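Local structure of poly A polymerase (Aquifex aeolicus, 4WBY) at residues L275-S280 against L339-L344. The protein adds the terminal adenosine to tRNAs ending in CC, using ATP and magnesium, and so completes their 3' CCA end. Sequence-based numbering, arbitrary orientation.
Sequences LLILIS and LLLLML
Ile277, in the last turn of helix 271-278, faces Leu341, on helix 336-342, and their CA atoms are the nearest CA pair across the two segments, 8.7 Å apart. At that spacing the main chains do not meet, and the contact is made by the ends of side chains. Beyond Leu278 the first chain leaves helical geometry at Ile279. The turn is tied by Ser280, whose OG gives a hydrogen bond of 2.7 Å to Ile277 O; that carbonyl also accepts from Ser280 N, so two donors of one residue grip it. Serine suits this place because its short hydroxyl can fold back on the helix end.

Ile277 carries the contact through one methyl. Isoleucine suits the place because its beta-branched side chain has a long CG1 arm: chi1 (-66°) sets CG1 anti to the carbonyl carbon, and chi2 (-52°) turns CD1 toward segment 339-344, while CG2 stays beside the carbonyl carbon. Ile277 CD1 lies 3.9 Å from Leu341 CD1. The same Ile277 CD1 is 3.8 Å from Leu344 CD1. Ile277 and Leu344 reach toward each other tip to tip, the extended leucine offering a methyl at full reach. Leu341 instead slides past Ile277 in the opposite direction; its off-staggered, apparently strained torsions (chi1 -110°) fold CD1 back alongside. The i, i+3 spacing places both leucines on one side of the turn.

Lys248 of helix 243-262 touches both Ile277 and Leu344, and Thr303 of helix 298-309 touches both Leu276 and Leu341, so neighbouring helices bridge the pair. This is packing in the all-helical part of the enzyme, away from the ATP and magnesium sites. With only 130 Å² buried and methyl groups alone meeting, the contact rests on van der Waals and hydrophobic attraction, which is non-directional and alone would probably not dictate the angle between the helices.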
ATOM      1  N   LEU A 275     -11.284   3.653  -2.610  1.00 22.37           N
ATOM      2  CA  LEU A 275     -11.036   4.880  -3.351  1.00 22.19           C
ATOM      3  C   LEU A 275     -12.241   5.261  -4.218  1.00 18.72           C
ATOM      4  O   LEU A 275     -12.628   6.427  -4.274  1.00 21.41           O
ATOM      5  CB  LEU A 275      -9.786   4.732  -4.211  1.00 23.27           C
ATOM      6  CG  LEU A 275      -9.263   6.048  -4.773  1.00 25.59           C
ATOM      7  CD1 LEU A 275      -8.644   6.884  -3.660  1.00 32.56           C
ATOM      8  CD2 LEU A 275      -8.256   5.764  -5.873  1.00 26.05           C
ATOM      9  N   LEU A 276     -12.823   4.277  -4.893  1.00 19.28           N
ATOM     10  CA  LEU A 276     -14.007   4.535  -5.712  1.00 18.45           C
ATOM     11  C   LEU A 276     -15.165   5.084  -4.889  1.00 21.95           C
ATOM     12  O   LEU A 276     -15.850   6.007  -5.322  1.00 23.71           O
ATOM     13  CB  LEU A 276     -14.468   3.265  -6.432  1.00 19.76           C
ATOM     14  CG  LEU A 276     -13.513   2.747  -7.508  1.00 21.37           C
ATOM     15  CD1 LEU A 276     -14.095   1.520  -8.193  1.00 25.92           C
ATOM     16  CD2 LEU A 276     -13.210   3.830  -8.537  1.00 27.67           C
ATOM     17  N   ILE A 277     -15.393   4.515  -3.707  1.00 21.80           N
ATOM     18  CA  ILE A 277     -16.426   5.041  -2.814  1.00 24.75           C
ATOM     19  C   ILE A 277     -16.078   6.470  -2.369  1.00 25.39           C
ATOM     20  O   ILE A 277     -16.944   7.351  -2.362  1.00 29.12           O
ATOM     21  CB  ILE A 277     -16.625   4.134  -1.576  1.00 27.86           C
ATOM     22  CG1 ILE A 277     -17.204   2.773  -1.986  1.00 28.22           C
ATOM     23  CG2 ILE A 277     -17.524   4.803  -0.546  1.00 30.38           C
ATOM     24  CD1 ILE A 277     -18.465   2.862  -2.840  1.00 29.99           C
ATOM     25  N   LEU A 278     -14.813   6.701  -2.017  1.00 27.00           N
ATOM     26  CA  LEU A 278     -14.349   8.031  -1.613  1.00 28.56           C
ATOM     27  C   LEU A 278     -14.630   9.128  -2.632  1.00 29.10           C
ATOM     28  O   LEU A 278     -14.994  10.241  -2.269  1.00 29.49           O
ATOM     29  CB  LEU A 278     -12.844   8.006  -1.354  1.00 32.32           C
ATOM     30  CG  LEU A 278     -12.282   7.844   0.042  1.00 35.67           C
ATOM     31  CD1 LEU A 278     -10.783   7.892  -0.095  1.00 33.90           C
ATOM     32  CD2 LEU A 278     -12.788   8.935   0.969  1.00 33.99           C
ATOM     33  N   ILE A 279     -14.459   8.812  -3.913  1.00 27.70           N
ATOM     34  CA  ILE A 279     -14.581   9.826  -4.955  1.00 28.85           C
ATOM     35  C   ILE A 279     -15.924   9.745  -5.669  1.00 29.70           C
ATOM     36  O   ILE A 279     -16.116  10.356  -6.717  1.00 30.91           O
ATOM     37  CB  ILE A 279     -13.437   9.714  -5.988  1.00 26.35           C
ATOM     38  CG1 ILE A 279     -13.515   8.382  -6.747  1.00 26.04           C
ATOM     39  CG2 ILE A 279     -12.075   9.894  -5.295  1.00 25.57           C
ATOM     40  CD1 ILE A 279     -12.613   8.300  -7.961  1.00 26.44           C
ATOM     41  N   SER A 280     -16.857   9.008  -5.080  1.00 29.10           N
ATOM     42  CA  SER A 280     -18.127   8.720  -5.733  1.00 31.85           C
ATOM     43  C   SER A 280     -19.039   9.938  -5.856  1.00 35.45           C
ATOM     44  O   SER A 280     -20.026   9.879  -6.573  1.00 36.69           O
ATOM     45  CB  SER A 280     -18.854   7.595  -4.994  1.00 32.97           C
ATOM     46  OG  SER A 280     -19.227   7.991  -3.686  1.00 37.26           O
ATOM     47  N   LEU A 339     -19.745  -6.338  -8.444  1.00 21.72           N
ATOM     48  CA  LEU A 339     -20.523  -7.205  -7.560  1.00 21.42           C
ATOM     49  C   LEU A 339     -20.394  -6.770  -6.100  1.00 22.85           C
ATOM     50  O   LEU A 339     -21.384  -6.724  -5.368  1.00 22.03           O
ATOM     51  CB  LEU A 339     -20.083  -8.660  -7.688  1.00 22.98           C
ATOM     52  CG  LEU A 339     -20.199  -9.268  -9.079  1.00 24.10           C
ATOM     53  CD1 LEU A 339     -19.712 -10.705  -9.044  1.00 25.23           C
ATOM     54  CD2 LEU A 339     -21.630  -9.202  -9.572  1.00 25.86           C
ATOM     55  N   LEU A 340     -19.174  -6.456  -5.676  1.00 21.66           N
ATOM     56  CA  LEU A 340     -18.959  -6.068  -4.287  1.00 22.73           C
ATOM     57  C   LEU A 340     -19.604  -4.707  -4.008  1.00 22.42           C
ATOM     58  O   LEU A 340     -20.180  -4.494  -2.940  1.00 22.66           O
ATOM     59  CB  LEU A 340     -17.465  -6.065  -3.959  1.00 23.64           C
ATOM     60  CG  LEU A 340     -16.807  -7.438  -4.142  1.00 23.58           C
ATOM     61  CD1 LEU A 340     -15.344  -7.440  -3.719  1.00 24.93           C
ATOM     62  CD2 LEU A 340     -17.584  -8.524  -3.412  1.00 25.10           C
ATOM     63  N   LEU A 341     -19.553  -3.804  -4.983  1.00 22.39           N
ATOM     64  CA  LEU A 341     -20.221  -2.511  -4.850  1.00 24.95           C
ATOM     65  C   LEU A 341     -21.735  -2.688  -4.701  1.00 24.93           C
ATOM     66  O   LEU A 341     -22.375  -2.010  -3.894  1.00 24.05           O
ATOM     67  CB  LEU A 341     -19.901  -1.619  -6.051  1.00 30.32           C
ATOM     68  CG  LEU A 341     -19.009  -0.392  -5.842  1.00 35.86           C
ATOM     69  CD1 LEU A 341     -18.016  -0.571  -4.697  1.00 32.94           C
ATOM     70  CD2 LEU A 341     -18.292  -0.041  -7.135  1.00 34.11           C
ATOM     71  N   LEU A 342     -22.298  -3.615  -5.472  1.00 24.54           N
ATOM     72  CA  LEU A 342     -23.727  -3.897  -5.411  1.00 23.60           C
ATOM     73  C   LEU A 342     -24.127  -4.426  -4.037  1.00 25.22           C
ATOM     74  O   LEU A 342     -25.253  -4.211  -3.591  1.00 27.82           O
ATOM     75  CB  LEU A 342     -24.129  -4.894  -6.509  1.00 23.13           C
ATOM     76  CG  LEU A 342     -24.244  -4.289  -7.915  1.00 24.31           C
ATOM     77  CD1 LEU A 342     -24.214  -5.377  -8.971  1.00 25.48           C
ATOM     78  CD2 LEU A 342     -25.508  -3.448  -8.069  1.00 25.48           C
ATOM     79  N   MET A 343     -23.200  -5.098  -3.360  1.00 24.09           N
ATOM     80  CA  MET A 343     -23.484  -5.630  -2.032  1.00 25.94           C
ATOM     81  C   MET A 343     -23.581  -4.554  -0.956  1.00 26.93           C
ATOM     82  O   MET A 343     -23.951  -4.849   0.176  1.00 27.11           O
ATOM     83  CB  MET A 343     -22.429  -6.656  -1.641  1.00 26.12           C
ATOM     84  CG  MET A 343     -22.565  -7.943  -2.428  1.00 26.55           C
ATOM     85  SD  MET A 343     -21.382  -9.200  -1.932  1.00 28.29           S
ATOM     86  CE  MET A 343     -21.845  -9.464  -0.225  1.00 28.74           C
ATOM     87  N   LEU A 344     -23.257  -3.313  -1.308  1.00 24.79           N
ATOM     88  CA  LEU A 344     -23.473  -2.181  -0.407  1.00 25.05           C
ATOM     89  C   LEU A 344     -24.940  -1.771  -0.371  1.00 27.67           C
ATOM     90  O   LEU A 344     -25.351  -0.996   0.492  1.00 30.69           O
ATOM     91  CB  LEU A 344     -22.616  -0.987  -0.823  1.00 26.15           C
ATOM     92  CG  LEU A 344     -21.115  -1.265  -0.847  1.00 26.72           C
ATOM     93  CD1 LEU A 344     -20.341  -0.071  -1.388  1.00 28.50           C
ATOM     94  CD2 LEU A 344     -20.631  -1.628   0.552  1.00 29.21           C
TER